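Local coordinates for protein DTDP-4-dehydrorhamnose reductase, rfbD ortholog (Clostridium acetobutylicum, PDB 1VL0) that probably catalyses the nicotinamide-dependent reduction of dTDP-6-deoxy-L-lyxo-4-hexulose to dTDP-L-rhamnose, and binds NADH, at residues 219-224 with 274-279; 189-194 with 260-265; 13-18 with 64-69; 100-105 with 151-156. All coordinates share one frame; numbering follows the deposited sequence.

The four contacts form two pairs. Interactions 1 and 2 have centres about 10 Å apart and touch directly: Gly222 O lies 2.7 Å from Thr193 OG1, and Cys224 O lies 2.9 Å from Gly192 N. Interactions 3 and 4, with centres about 11 Å apart, meet through Val67 and Ala101. The centres of interactions 2 and 3 are about 29 Å apart, on opposite sides of the chain's centre, although both reach the same mixed sheet. The dinucleotide lies about 5 Å from the side chain of Thr18 (interaction 3) and about 8 Å from that of Thr219 (interaction 1). An unidentified ligand, probably from the crystallisation liquor, lies about 3 Å from the side chain of Thr219 and about 4 Å from that of Thr193.

Interaction 1: 219-224 with 274-279; sequences TCKGIC and DITREW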
loop_
_atom_site.group_PDB
_atom_site.type_symbol
_atom_site.label_atom_id
_atom_site.label_comp_id
_atom_site.label_asym_id
_atom_site.label_seq_id
_atom_site.Cartn_x
_atom_site.Cartn_y
_atom_site.Cartn_z
ATOM N N THR A 219 -16.335 16.710 -4.635
ATOM C CA THR A 219 -17.371 17.199 -5.495
ATOM C C THR A 219 -18.249 18.234 -4.722
ATOM O O THR A 219 -18.210 18.343 -3.485
ATOM C CB THR A 219 -18.246 16.048 -6.031
ATOM O OG1 THR A 219 -18.857 15.333 -4.944
ATOM C CG2 THR A 219 -17.407 15.032 -6.752
ATOM N N CYS A 220 -19.066 18.962 -5.486
ATOM C CA CYS A 220 -19.990 19.896 -4.892
ATOM C C CYS A 220 -21.029 19.152 -4.034
ATOM O O CYS A 220 -21.187 17.929 -4.130
ATOM C CB CYS A 220 -20.623 20.815 -5.977
ATOM S SG CYS A 220 -19.532 22.204 -6.568
ATOM N N LYS A 221 -21.709 19.876 -3.148
ATOM C CA LYS A 221 -22.731 19.243 -2.297
ATOM C C LYS A 221 -23.962 18.893 -3.088
ATOM O O LYS A 221 -24.277 19.551 -4.087
ATOM C CB LYS A 221 -23.111 20.145 -1.140
ATOM C CG LYS A 221 -21.993 20.507 -0.209
ATOM C CD LYS A 221 -22.578 21.394 0.896
ATOM C CE LYS A 221 -21.594 22.223 1.669
ATOM N NZ LYS A 221 -20.569 21.435 2.141
ATOM N N GLY A 222 -24.672 17.847 -2.658
ATOM C CA GLY A 222 -25.896 17.454 -3.308
ATOM C C GLY A 222 -25.733 16.273 -4.245
ATOM O O GLY A 222 -24.684 15.631 -4.290
ATOM N N ILE A 223 -26.797 16.002 -4.993
ATOM C CA ILE A 223 -26.901 14.834 -5.868
ATOM C C ILE A 223 -27.933 15.089 -6.963
ATOM O O ILE A 223 -28.978 15.641 -6.696
ATOM C CB ILE A 223 -27.298 13.587 -5.036
ATOM C CG1 ILE A 223 -27.754 12.433 -5.938
ATOM C CG2 ILE A 223 -28.427 13.941 -4.043
ATOM C CD1 ILE A 223 -28.078 11.157 -5.203
ATOM N N CYS A 224 -27.623 14.685 -8.194
ATOM C CA CYS A 224 -28.586 14.678 -9.285
ATOM C C CYS A 224 -28.154 13.737 -10.412
ATOM O O CYS A 224 -27.072 13.167 -10.384
ATOM C CB CYS A 224 -28.787 16.101 -9.795
ATOM S SG CYS A 224 -27.349 16.824 -10.656
ATOM N N ASP A 274 -15.908 20.606 4.886
ATOM C CA ASP A 274 -16.360 20.549 3.500
ATOM C C ASP A 274 -16.796 21.937 3.004
ATOM O O ASP A 274 -17.957 22.324 3.104
ATOM C CB ASP A 274 -17.496 19.556 3.316
ATOM C CG ASP A 274 -17.905 19.422 1.836
ATOM O OD1 ASP A 274 -17.161 19.992 0.975
ATOM O OD2 ASP A 274 -18.894 18.759 1.432
ATOM N N ILE A 275 -15.847 22.677 2.456
ATOM C CA ILE A 275 -16.102 24.013 1.962
ATOM C C ILE A 275 -16.738 24.093 0.597
ATOM O O ILE A 275 -16.930 25.172 0.105
ATOM C CB ILE A 275 -14.797 24.826 1.979
ATOM C CG1 ILE A 275 -13.712 24.201 1.079
ATOM C CG2 ILE A 275 -14.291 24.958 3.419
ATOM C CD1 ILE A 275 -12.660 25.186 0.662
ATOM N N THR A 276 -17.049 22.968 -0.051
ATOM C CA THR A 276 -17.715 23.033 -1.350
ATOM C C THR A 276 -19.131 23.560 -1.185
ATOM O O THR A 276 -19.706 23.503 -0.118
ATOM C CB THR A 276 -17.781 21.688 -2.088
ATOM O OG1 THR A 276 -18.461 20.698 -1.288
ATOM C CG2 THR A 276 -16.413 21.139 -2.334
ATOM N N ARG A 277 -19.683 24.072 -2.271
ATOM C CA ARG A 277 -21.014 24.615 -2.234
ATOM C C ARG A 277 -21.976 23.646 -2.867
ATOM O O ARG A 277 -21.592 22.702 -3.557
ATOM C CB ARG A 277 -21.071 25.951 -2.988
ATOM C CG ARG A 277 -20.249 27.035 -2.357
ATOM C CD ARG A 277 -20.038 28.196 -3.233
ATOM N NE ARG A 277 -19.269 27.826 -4.410
ATOM C CZ ARG A 277 -18.943 28.643 -5.380
ATOM N NH1 ARG A 277 -19.327 29.906 -5.351
ATOM N NH2 ARG A 277 -18.212 28.196 -6.379
ATOM N N GLU A 278 -23.242 23.898 -2.617
ATOM C CA GLU A 278 -24.337 23.162 -3.267
ATOM C C GLU A 278 -24.183 23.328 -4.777
ATOM O O GLU A 278 -23.869 24.417 -5.266
ATOM C CB GLU A 278 -25.685 23.754 -2.824
ATOM C CG GLU A 278 -26.088 23.472 -1.390
ATOM C CD GLU A 278 -26.436 22.018 -1.155
ATOM O OE1 GLU A 278 -26.859 21.306 -2.127
ATOM O OE2 GLU A 278 -26.273 21.597 0.019
ATOM N N TRP A 279 -24.457 22.250 -5.513
ATOM C CA TRP A 279 -24.120 22.211 -6.902
ATOM C C TRP A 279 -24.827 23.300 -7.695
ATOM O O TRP A 279 -24.248 23.916 -8.556
ATOM C CB TRP A 279 -24.368 20.812 -7.454
ATOM C CG TRP A 279 -25.772 20.349 -7.651
ATOM C CD1 TRP A 279 -26.528 19.613 -6.779
ATOM C CD2 TRP A 279 -26.569 20.509 -8.832
ATOM N NE1 TRP A 279 -27.746 19.316 -7.340
ATOM C CE2 TRP A 279 -27.811 19.859 -8.595
ATOM C CE3 TRP A 279 -26.378 21.159 -10.059
ATOM C CZ2 TRP A 279 -28.846 19.840 -9.540
ATOM C CZ3 TRP A 279 -27.359 21.133 -10.984
ATOM C CH2 TRP A 279 -28.608 20.453 -10.730
HETATM O O HOH W 1 -28.923 18.001 -4.358
#
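Lys221 and Glu278 form a single backbone bridge, in which Lys221 N donates to Arg277 O (2.9 Å, 156° at the hydrogen) and Lys221 O accepts, less straight, from Trp279 N. The lysine chain then runs out over 274-276, extended until it bends at its last torsion (chi4 -52°). That bend brings NZ to Asp274 O at 2.9 Å, above the carbonyl plane, while the same ammonium forms a salt bridge 3.2 Å from Asp274 OD2. The other carboxylate oxygen, OD1, closes an Asx turn by accepting from Thr276 N, and Thr276 OG1 donates to it at 2.7 Å from the same face; Asn265 ND2 also donates to OD1. These bonds fix the rotation of the carboxylate that faces the lysine. At the far end, Cys224 SG sits over one face of the Trp279 indole, 3.8 Å from the centroid of its six-membered ring and 21° off the normal. Lys221 O lies at the edge of the indole, beside Trp279 CD1. Glu278 is the N-cap residue of helix 279-290. Arg277 turns away to salt bridges with Glu285 of that helix and Asp199 of helix 197-210, while strand 191-196 packs against Trp279 through Thr193 and Pro194.

Interaction 2: 189-194 with 260-265; sequences DQVGTP and YSVLRN
Val191 and Tyr260 pair through an isolated beta bridge, which joins the loop 260-265 to the start of strand 191-196 in the mixed sheet of this extended SDR-type Rossmann fold. The backbone part is brief: Ser261 N donates to Val191 O at 2.9 Å, and an N-H...O angle of 170° makes the bond nearly straight. Val191 is also backbone-bonded to Lys259, so it bonds to the 259-261 backbone, while Gly192 bonds to Cys224 of strand 224-225.

The apolar part centres on one methyl. Val191 CG2 stands between its own backbone N and carbonyl carbon (CG1 at chi1 -48°), and from there it reaches Tyr260 CD2 at 3.4 Å, meeting the ring obliquely. The same methyl comes within 4.0 Å of Val262 CG2. That second valine methyl lies 3.7 Å above the plane of the Tyr260 ring, offset toward the rim, so the phenol is packed by both valines. Val262 CG2 also rests 3.7 Å from Gly192 CA.

The polar part is carried by water where the strand and loop diverge. One water accepts from Thr193 N and donates to Ser261 O at 2.8 Å, so it links the two backbones where they part. Thr193 OG1 hydrogen-bonds to Gly222 O, and a second water donates to this hydroxyl at 2.9 Å while accepting from Leu263 N at 3.0 Å.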
loop_
_atom_site.group_PDB
_atom_site.type_symbol
_atom_site.label_atom_id
_atom_site.label_comp_id
_atom_site.label_asym_id
_atom_site.label_seq_id
_atom_site.Cartn_x
_atom_site.Cartn_y
_atom_site.Cartn_z
ATOM N N ASP A 189 -30.563 7.833 -15.435
ATOM C CA ASP A 189 -30.195 6.680 -14.623
ATOM C C ASP A 189 -28.716 6.667 -14.246
ATOM O O ASP A 189 -28.194 5.660 -13.828
ATOM C CB ASP A 189 -30.635 5.368 -15.295
ATOM C CG ASP A 189 -29.951 5.100 -16.626
ATOM O OD1 ASP A 189 -29.081 5.885 -17.049
ATOM O OD2 ASP A 189 -30.234 4.088 -17.336
ATOM N N GLN A 190 -28.033 7.793 -14.383
ATOM C CA GLN A 190 -26.664 7.922 -13.880
ATOM C C GLN A 190 -26.634 9.164 -12.988
ATOM O O GLN A 190 -27.062 10.225 -13.423
ATOM C CB GLN A 190 -25.676 8.102 -15.016
ATOM C CG GLN A 190 -25.607 6.931 -16.052
ATOM C CD GLN A 190 -24.626 7.243 -17.195
ATOM O OE1 GLN A 190 -23.646 7.987 -17.002
ATOM N NE2 GLN A 190 -24.889 6.698 -18.373
ATOM N N VAL A 191 -26.187 9.013 -11.744
ATOM C CA VAL A 191 -26.270 10.082 -10.774
ATOM C C VAL A 191 -24.900 10.352 -10.157
ATOM O O VAL A 191 -24.048 9.476 -10.059
ATOM C CB VAL A 191 -27.345 9.869 -9.649
ATOM C CG1 VAL A 191 -28.731 9.421 -10.241
ATOM C CG2 VAL A 191 -26.892 8.899 -8.665
ATOM N N GLY A 192 -24.712 11.593 -9.751
ATOM C CA GLY A 192 -23.437 12.078 -9.238
ATOM C C GLY A 192 -23.724 13.488 -8.798
ATOM O O GLY A 192 -24.833 13.812 -8.446
ATOM N N THR A 193 -22.714 14.336 -8.849
ATOM C CA THR A 193 -22.852 15.726 -8.499
ATOM C C THR A 193 -21.952 16.566 -9.410
ATOM O O THR A 193 -20.736 16.340 -9.410
ATOM C CB THR A 193 -22.374 16.002 -7.076
ATOM O OG1 THR A 193 -22.879 14.991 -6.190
ATOM C CG2 THR A 193 -22.924 17.381 -6.618
ATOM N N PRO A 194 -22.549 17.538 -10.128
ATOM C CA PRO A 194 -21.791 18.505 -10.950
ATOM C C PRO A 194 -20.837 19.264 -10.077
ATOM O O PRO A 194 -21.239 19.641 -8.968
ATOM C CB PRO A 194 -22.884 19.441 -11.467
ATOM C CG PRO A 194 -24.177 18.575 -11.427
ATOM C CD PRO A 194 -24.016 17.761 -10.207
ATOM N N TYR A 260 -24.162 5.046 -10.279
ATOM C CA TYR A 260 -24.216 5.832 -9.091
ATOM C C TYR A 260 -22.778 6.186 -8.681
ATOM O O TYR A 260 -22.037 5.319 -8.202
ATOM C CB TYR A 260 -24.902 5.066 -7.968
ATOM C CG TYR A 260 -25.119 5.917 -6.712
ATOM C CD1 TYR A 260 -24.066 6.178 -5.837
ATOM C CD2 TYR A 260 -26.349 6.450 -6.412
ATOM C CE1 TYR A 260 -24.230 6.949 -4.712
ATOM C CE2 TYR A 260 -26.538 7.200 -5.248
ATOM C CZ TYR A 260 -25.472 7.464 -4.421
ATOM O OH TYR A 260 -25.651 8.240 -3.307
ATOM N N SER A 261 -22.405 7.449 -8.861
ATOM C CA SER A 261 -21.070 7.901 -8.538
ATOM C C SER A 261 -21.053 9.135 -7.647
ATOM O O SER A 261 -20.184 9.988 -7.772
ATOM C CB SER A 261 -20.291 8.152 -9.833
ATOM O OG SER A 261 -21.060 8.872 -10.753
ATOM N N VAL A 262 -21.992 9.196 -6.710
ATOM C CA VAL A 262 -22.019 10.290 -5.750
ATOM C C VAL A 262 -20.893 10.035 -4.755
ATOM O O VAL A 262 -20.879 8.995 -4.108
ATOM C CB VAL A 262 -23.373 10.395 -5.015
ATOM C CG1 VAL A 262 -23.338 11.520 -3.978
ATOM C CG2 VAL A 262 -24.453 10.652 -5.992
ATOM N N LEU A 263 -19.954 10.986 -4.659
ATOM C CA LEU A 263 -18.914 10.906 -3.686
ATOM C C LEU A 263 -19.256 11.745 -2.482
ATOM O O LEU A 263 -19.580 12.908 -2.612
ATOM C CB LEU A 263 -17.610 11.435 -4.273
ATOM C CG LEU A 263 -17.158 10.775 -5.561
ATOM C CD1 LEU A 263 -15.767 11.384 -5.953
ATOM C CD2 LEU A 263 -17.044 9.294 -5.427
ATOM N N ARG A 264 -19.147 11.170 -1.301
ATOM C CA ARG A 264 -19.245 11.951 -0.103
ATOM C C ARG A 264 -17.866 12.579 0.143
ATOM O O ARG A 264 -16.847 11.896 0.043
ATOM C CB ARG A 264 -19.627 11.058 1.050
ATOM C CG ARG A 264 -19.914 11.782 2.313
ATOM C CD ARG A 264 -20.492 10.917 3.383
ATOM N NE ARG A 264 -20.604 11.674 4.630
ATOM C CZ ARG A 264 -21.026 11.194 5.795
ATOM N NH1 ARG A 264 -21.409 9.957 5.891
ATOM N NH2 ARG A 264 -21.054 11.970 6.869
ATOM N N ASN A 265 -17.843 13.857 0.499
ATOM C CA ASN A 265 -16.636 14.541 0.857
ATOM C C ASN A 265 -16.370 14.303 2.344
ATOM O O ASN A 265 -16.218 15.266 3.152
ATOM C CB ASN A 265 -16.745 16.059 0.608
ATOM C CG ASN A 265 -16.747 16.478 -0.870
ATOM O OD1 ASN A 265 -16.921 15.697 -1.805
ATOM N ND2 ASN A 265 -16.607 17.746 -1.066
HETATM O O HOH W 2 -20.362 13.553 -6.178
HETATM O O HOH W 3 -20.119 12.505 -8.969
#

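Interaction 3: 13-18 with 64-69; sequences MKILIT and PNVVIN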
loop_
_atom_site.group_PDB
_atom_site.type_symbol
_atom_site.label_atom_id
_atom_site.label_comp_id
_atom_site.label_asym_id
_atom_site.label_seq_id
_atom_site.Cartn_x
_atom_site.Cartn_y
_atom_site.Cartn_z
HETATM N N MSE A 13 7.221 30.116 -1.925
HETATM C CA MSE A 13 6.771 28.787 -2.295
HETATM C C MSE A 13 6.639 28.649 -3.808
HETATM O O MSE A 13 6.019 29.483 -4.467
HETATM C CB MSE A 13 5.428 28.474 -1.644
HETATM C CG MSE A 13 5.300 27.027 -1.222
HETATM SE SE MSE A 13 3.448 26.501 -1.198
HETATM C CE MSE A 13 2.601 28.137 -0.467
ATOM N N LYS A 14 7.201 27.570 -4.335
ATOM C CA LYS A 14 7.204 27.308 -5.743
ATOM C C LYS A 14 6.246 26.128 -6.040
ATOM O O LYS A 14 6.438 25.011 -5.573
ATOM C CB LYS A 14 8.632 27.022 -6.154
ATOM C CG LYS A 14 8.956 27.357 -7.583
ATOM C CD LYS A 14 10.363 26.873 -7.953
ATOM C CE LYS A 14 11.498 27.797 -7.508
ATOM N NZ LYS A 14 12.661 27.606 -8.433
ATOM N N ILE A 15 5.233 26.406 -6.845
ATOM C CA ILE A 15 4.235 25.449 -7.226
ATOM C C ILE A 15 4.281 25.153 -8.714
ATOM O O ILE A 15 3.947 25.999 -9.515
ATOM C CB ILE A 15 2.849 25.954 -6.844
ATOM C CG1 ILE A 15 2.784 26.152 -5.316
ATOM C CG2 ILE A 15 1.788 24.931 -7.267
ATOM C CD1 ILE A 15 1.501 26.735 -4.800
ATOM N N LEU A 16 4.654 23.929 -9.053
ATOM C CA LEU A 16 4.549 23.436 -10.410
ATOM C C LEU A 16 3.166 22.906 -10.648
ATOM O O LEU A 16 2.661 22.074 -9.857
ATOM C CB LEU A 16 5.568 22.331 -10.650
ATOM C CG LEU A 16 5.465 21.544 -11.953
ATOM C CD1 LEU A 16 5.749 22.426 -13.187
ATOM C CD2 LEU A 16 6.451 20.377 -11.920
ATOM N N ILE A 17 2.542 23.364 -11.734
ATOM C CA ILE A 17 1.268 22.823 -12.173
ATOM C C ILE A 17 1.473 22.135 -13.492
ATOM O O ILE A 17 1.967 22.759 -14.438
ATOM C CB ILE A 17 0.195 23.929 -12.322
ATOM C CG1 ILE A 17 0.032 24.688 -11.014
ATOM C CG2 ILE A 17 -1.175 23.314 -12.762
ATOM C CD1 ILE A 17 -0.728 26.007 -11.190
ATOM N N THR A 18 1.113 20.856 -13.560
ATOM C CA THR A 18 1.116 20.134 -14.832
ATOM C C THR A 18 -0.287 20.051 -15.367
ATOM O O THR A 18 -1.271 19.925 -14.574
ATOM C CB THR A 18 1.788 18.731 -14.735
ATOM O OG1 THR A 18 1.209 17.968 -13.706
ATOM C CG2 THR A 18 3.176 18.851 -14.278
ATOM N N PRO A 64 10.672 22.612 -7.310
ATOM C CA PRO A 64 9.397 23.080 -6.756
ATOM C C PRO A 64 9.190 22.568 -5.337
ATOM O O PRO A 64 9.864 21.619 -4.904
ATOM C CB PRO A 64 8.352 22.477 -7.712
ATOM C CG PRO A 64 9.037 21.282 -8.299
ATOM C CD PRO A 64 10.496 21.698 -8.449
ATOM N N ASN A 65 8.290 23.204 -4.603
ATOM C CA ASN A 65 7.904 22.726 -3.272
ATOM C C ASN A 65 6.668 21.810 -3.339
ATOM O O ASN A 65 6.428 21.010 -2.443
ATOM C CB ASN A 65 7.579 23.913 -2.382
ATOM C CG ASN A 65 8.736 24.800 -2.210
ATOM O OD1 ASN A 65 8.825 25.870 -2.814
ATOM N ND2 ASN A 65 9.709 24.299 -1.487
ATOM N N VAL A 66 5.870 22.000 -4.390
ATOM C CA VAL A 66 4.596 21.263 -4.592
ATOM C C VAL A 66 4.453 21.103 -6.066
ATOM O O VAL A 66 4.798 22.031 -6.824
ATOM C CB VAL A 66 3.338 22.043 -4.164
ATOM C CG1 VAL A 66 2.098 21.083 -4.159
ATOM C CG2 VAL A 66 3.529 22.720 -2.830
ATOM N N VAL A 67 3.990 19.923 -6.482
ATOM C CA VAL A 67 3.514 19.720 -7.820
ATOM C C VAL A 67 2.044 19.393 -7.692
ATOM O O VAL A 67 1.637 18.565 -6.868
ATOM C CB VAL A 67 4.306 18.612 -8.615
ATOM C CG1 VAL A 67 4.311 17.270 -7.908
ATOM C CG2 VAL A 67 3.741 18.423 -10.062
ATOM N N ILE A 68 1.238 20.072 -8.502
ATOM C CA ILE A 68 -0.155 19.752 -8.679
ATOM C C ILE A 68 -0.352 19.178 -10.062
ATOM O O ILE A 68 -0.175 19.855 -11.062
ATOM C CB ILE A 68 -1.060 20.982 -8.492
ATOM C CG1 ILE A 68 -0.801 21.609 -7.134
ATOM C CG2 ILE A 68 -2.518 20.609 -8.504
ATOM C CD1 ILE A 68 -1.477 22.950 -6.902
ATOM N N ASN A 69 -0.777 17.921 -10.115
ATOM C CA ASN A 69 -0.915 17.285 -11.407
ATOM C C ASN A 69 -2.353 17.307 -11.908
ATOM O O ASN A 69 -3.208 16.545 -11.411
ATOM C CB ASN A 69 -0.434 15.853 -11.376
ATOM C CG ASN A 69 -0.542 15.209 -12.712
ATOM O OD1 ASN A 69 -0.380 15.881 -13.732
ATOM N ND2 ASN A 69 -0.772 13.922 -12.736
#
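Leu16 and Val67 lie side by side, pointing the same way, with Leu16 CD2 3.8 Å from Val67 CG2. The leucine CG is anti to its own N (chi1 171°), which places the isobutyl group along its neighbour, and Phe59 of helix 52-62 packs on both residues. On the reverse face of the sheet, Ile15 CG2 meets Ile68 CD1 at 3.8 Å; Leu32 and Ile28 of helix 23-32 back these two residues. Farther out on that face, the selenium of Met13, a selenomethionine, lies 4.1 Å from Val66 CG2.

Between the two layers run the backbones, parallel at 21°. Leu16 N donates to Val66 O at 2.9 Å, Ile68 N to Leu16 O, and Thr18 N to Ile68 O. Strand 13-18, the first of the Rossmann fold, lies between strands 37-42 and 66-69. The chain reaches 37-42 through helix 23-32 and then crosses to 66-69 through helix 52-62.

At the N-terminal end, Asn65 OD1 takes Lys14 N at 2.8 Å, in the carbonyl plane and on a lone pair, while Lys14 O accepts from both Asn65 N and Val66 N. At the C-terminal end, the end toward the cofactor, Thr18 OG1 donates to Asn69 OD1 at 2.6 Å, tilted 25° from its carbonyl plane. That oxygen also accepts from Ala71 N, and Gln110 OE1 takes the amide ND2, fixing the flip of the group beside the NADH-binding residue Ile49.

Interaction 4: 100-105 with 151-156; sequences AAYSVG and LNPKYY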
loop_
_atom_site.group_PDB
_atom_site.type_symbol
_atom_site.label_atom_id
_atom_site.label_comp_id
_atom_site.label_asym_id
_atom_site.label_seq_id
_atom_site.Cartn_x
_atom_site.Cartn_y
_atom_site.Cartn_z
ATOM N N ALA A 100 9.947 12.131 -8.618
ATOM C CA ALA A 100 10.797 13.302 -8.900
ATOM C C ALA A 100 10.574 14.317 -7.791
ATOM O O ALA A 100 11.489 14.922 -7.325
ATOM C CB ALA A 100 10.460 13.876 -10.248
ATOM N N ALA A 101 9.320 14.515 -7.401
ATOM C CA ALA A 101 8.987 15.342 -6.244
ATOM C C ALA A 101 9.713 14.864 -5.002
ATOM O O ALA A 101 10.398 15.645 -4.342
ATOM C CB ALA A 101 7.471 15.386 -6.011
ATOM N N TYR A 102 9.546 13.601 -4.654
ATOM C CA TYR A 102 10.254 13.013 -3.521
ATOM C C TYR A 102 11.754 13.307 -3.480
ATOM O O TYR A 102 12.298 13.622 -2.447
ATOM C CB TYR A 102 10.024 11.502 -3.450
ATOM C CG TYR A 102 10.649 10.880 -2.224
ATOM C CD1 TYR A 102 10.038 10.978 -0.993
ATOM C CD2 TYR A 102 11.896 10.231 -2.294
ATOM C CE1 TYR A 102 10.623 10.430 0.145
ATOM C CE2 TYR A 102 12.505 9.705 -1.162
ATOM C CZ TYR A 102 11.861 9.803 0.064
ATOM O OH TYR A 102 12.400 9.288 1.222
ATOM N N SER A 103 12.405 13.209 -4.624
ATOM C CA SER A 103 13.830 13.450 -4.724
ATOM C C SER A 103 14.208 14.843 -4.314
ATOM O O SER A 103 15.309 15.015 -3.845
ATOM C CB SER A 103 14.328 13.162 -6.145
ATOM O OG SER A 103 14.168 11.753 -6.390
ATOM N N VAL A 104 13.309 15.822 -4.457
ATOM C CA VAL A 104 13.626 17.219 -4.079
ATOM C C VAL A 104 12.874 17.696 -2.818
ATOM O O VAL A 104 12.910 18.881 -2.465
ATOM C CB VAL A 104 13.428 18.200 -5.294
ATOM C CG1 VAL A 104 14.354 17.786 -6.412
ATOM C CG2 VAL A 104 11.956 18.221 -5.807
ATOM N N GLY A 105 12.209 16.768 -2.155
ATOM C CA GLY A 105 11.449 17.053 -0.940
ATOM C C GLY A 105 10.089 17.689 -1.184
ATOM O O GLY A 105 9.496 18.241 -0.230
ATOM N N LEU A 151 5.323 6.161 -3.852
ATOM C CA LEU A 151 6.584 6.844 -4.138
ATOM C C LEU A 151 6.847 8.169 -3.410
ATOM O O LEU A 151 7.925 8.718 -3.535
ATOM C CB LEU A 151 6.668 7.069 -5.631
ATOM C CG LEU A 151 6.787 5.785 -6.457
ATOM C CD1 LEU A 151 6.497 6.084 -7.890
ATOM C CD2 LEU A 151 8.171 5.120 -6.279
ATOM N N ASN A 152 5.853 8.700 -2.695
ATOM C CA ASN A 152 5.964 9.977 -2.001
ATOM C C ASN A 152 5.007 10.031 -0.785
ATOM O O ASN A 152 3.803 10.129 -0.978
ATOM C CB ASN A 152 5.706 11.160 -2.990
ATOM C CG ASN A 152 6.168 12.508 -2.450
ATOM O OD1 ASN A 152 6.232 12.704 -1.230
ATOM N ND2 ASN A 152 6.512 13.438 -3.350
ATOM N N PRO A 153 5.543 9.994 0.446
ATOM C CA PRO A 153 4.714 10.136 1.664
ATOM C C PRO A 153 3.980 11.471 1.882
ATOM O O PRO A 153 3.067 11.497 2.717
ATOM C CB PRO A 153 5.717 9.931 2.811
ATOM C CG PRO A 153 6.834 9.190 2.199
ATOM C CD PRO A 153 6.953 9.777 0.804
ATOM N N LYS A 154 4.452 12.562 1.251
ATOM C CA LYS A 154 3.782 13.853 1.215
ATOM C C LYS A 154 2.858 13.934 0.010
ATOM O O LYS A 154 3.119 14.631 -0.944
ATOM C CB LYS A 154 4.784 15.028 1.277
ATOM C CG LYS A 154 5.480 15.124 2.626
ATOM C CD LYS A 154 6.427 16.376 2.774
ATOM C CE LYS A 154 6.721 16.658 4.266
ATOM N NZ LYS A 154 5.509 17.047 5.058
ATOM N N TYR A 155 1.737 13.187 0.070
ATOM C CA TYR A 155 0.804 13.136 -1.012
ATOM C C TYR A 155 -0.589 13.637 -0.625
ATOM O O TYR A 155 -1.028 13.537 0.525
ATOM C CB TYR A 155 0.674 11.692 -1.602
ATOM C CG TYR A 155 -0.071 10.771 -0.709
ATOM C CD1 TYR A 155 0.596 10.036 0.245
ATOM C CD2 TYR A 155 -1.451 10.627 -0.807
ATOM C CE1 TYR A 155 -0.100 9.187 1.094
ATOM C CE2 TYR A 155 -2.154 9.801 0.058
ATOM C CZ TYR A 155 -1.475 9.093 1.005
ATOM O OH TYR A 155 -2.154 8.239 1.864
ATOM N N TYR A 156 -1.299 14.129 -1.644
ATOM C CA TYR A 156 -2.730 14.444 -1.556
ATOM C C TYR A 156 -3.358 13.853 -2.817
ATOM O O TYR A 156 -2.944 14.118 -3.909
ATOM C CB TYR A 156 -3.005 15.934 -1.537
ATOM C CG TYR A 156 -2.194 16.795 -0.586
ATOM C CD1 TYR A 156 -0.946 17.268 -0.949
ATOM C CD2 TYR A 156 -2.707 17.187 0.635
ATOM C CE1 TYR A 156 -0.233 18.113 -0.113
ATOM C CE2 TYR A 156 -1.991 18.007 1.478
ATOM C CZ TYR A 156 -0.771 18.488 1.080
ATOM O OH TYR A 156 -0.042 19.296 1.946
#
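Tyr102 and Asn152 face each other where the last turn of helix 83-104, closed by a Schellman motif at Gly105, meets the Asx turn that follows helix 136-151. Both helices belong to the Rossmann fold. Each of the two side chains has CG anti to its backbone N (Tyr102 chi1 -175°, Asn152 chi1 -164°). The tyrosine thus projects along the 151-153 backbone, and the amide returns toward the helix.

The tyrosine makes contact through CB and the CD1 side of its ring. Tyr102 CB is 3.5 Å from Leu151 O, and Tyr102 CD1 is 3.8 Å from Pro153 CD; proline and tyrosine run at a slant to one another, and Pro153 CD meets the ring obliquely. Asn152 OD1 stands near the plane of the same ring, at its edge. In the trimeric assembly, Tyr102 of each of the two neighbouring subunits packs on this Tyr102 side chain, which places the contact at the subunit interface. There Lys154 NZ bonds to Ser103 OG of the second subunit, and Ser103 OG is bonded in turn by Lys154 NZ of the third.

The amide nitrogen approaches the helix without bonding to Tyr102. Asn152 ND2 lies 3.3 Å from Tyr102 N, two donors facing each other, and 3.4 Å from Ala101 CB. Its hydrogens go instead to Ala106 O and Ala98 O, so the amide ties the body of helix 83-104 to Ala106, in the short link before strand 107-113. Asn152 OD1, besides standing at the ring edge, accepts from Lys154 N at 3.1 Å, the donor tilted 32° from the carbonyl plane.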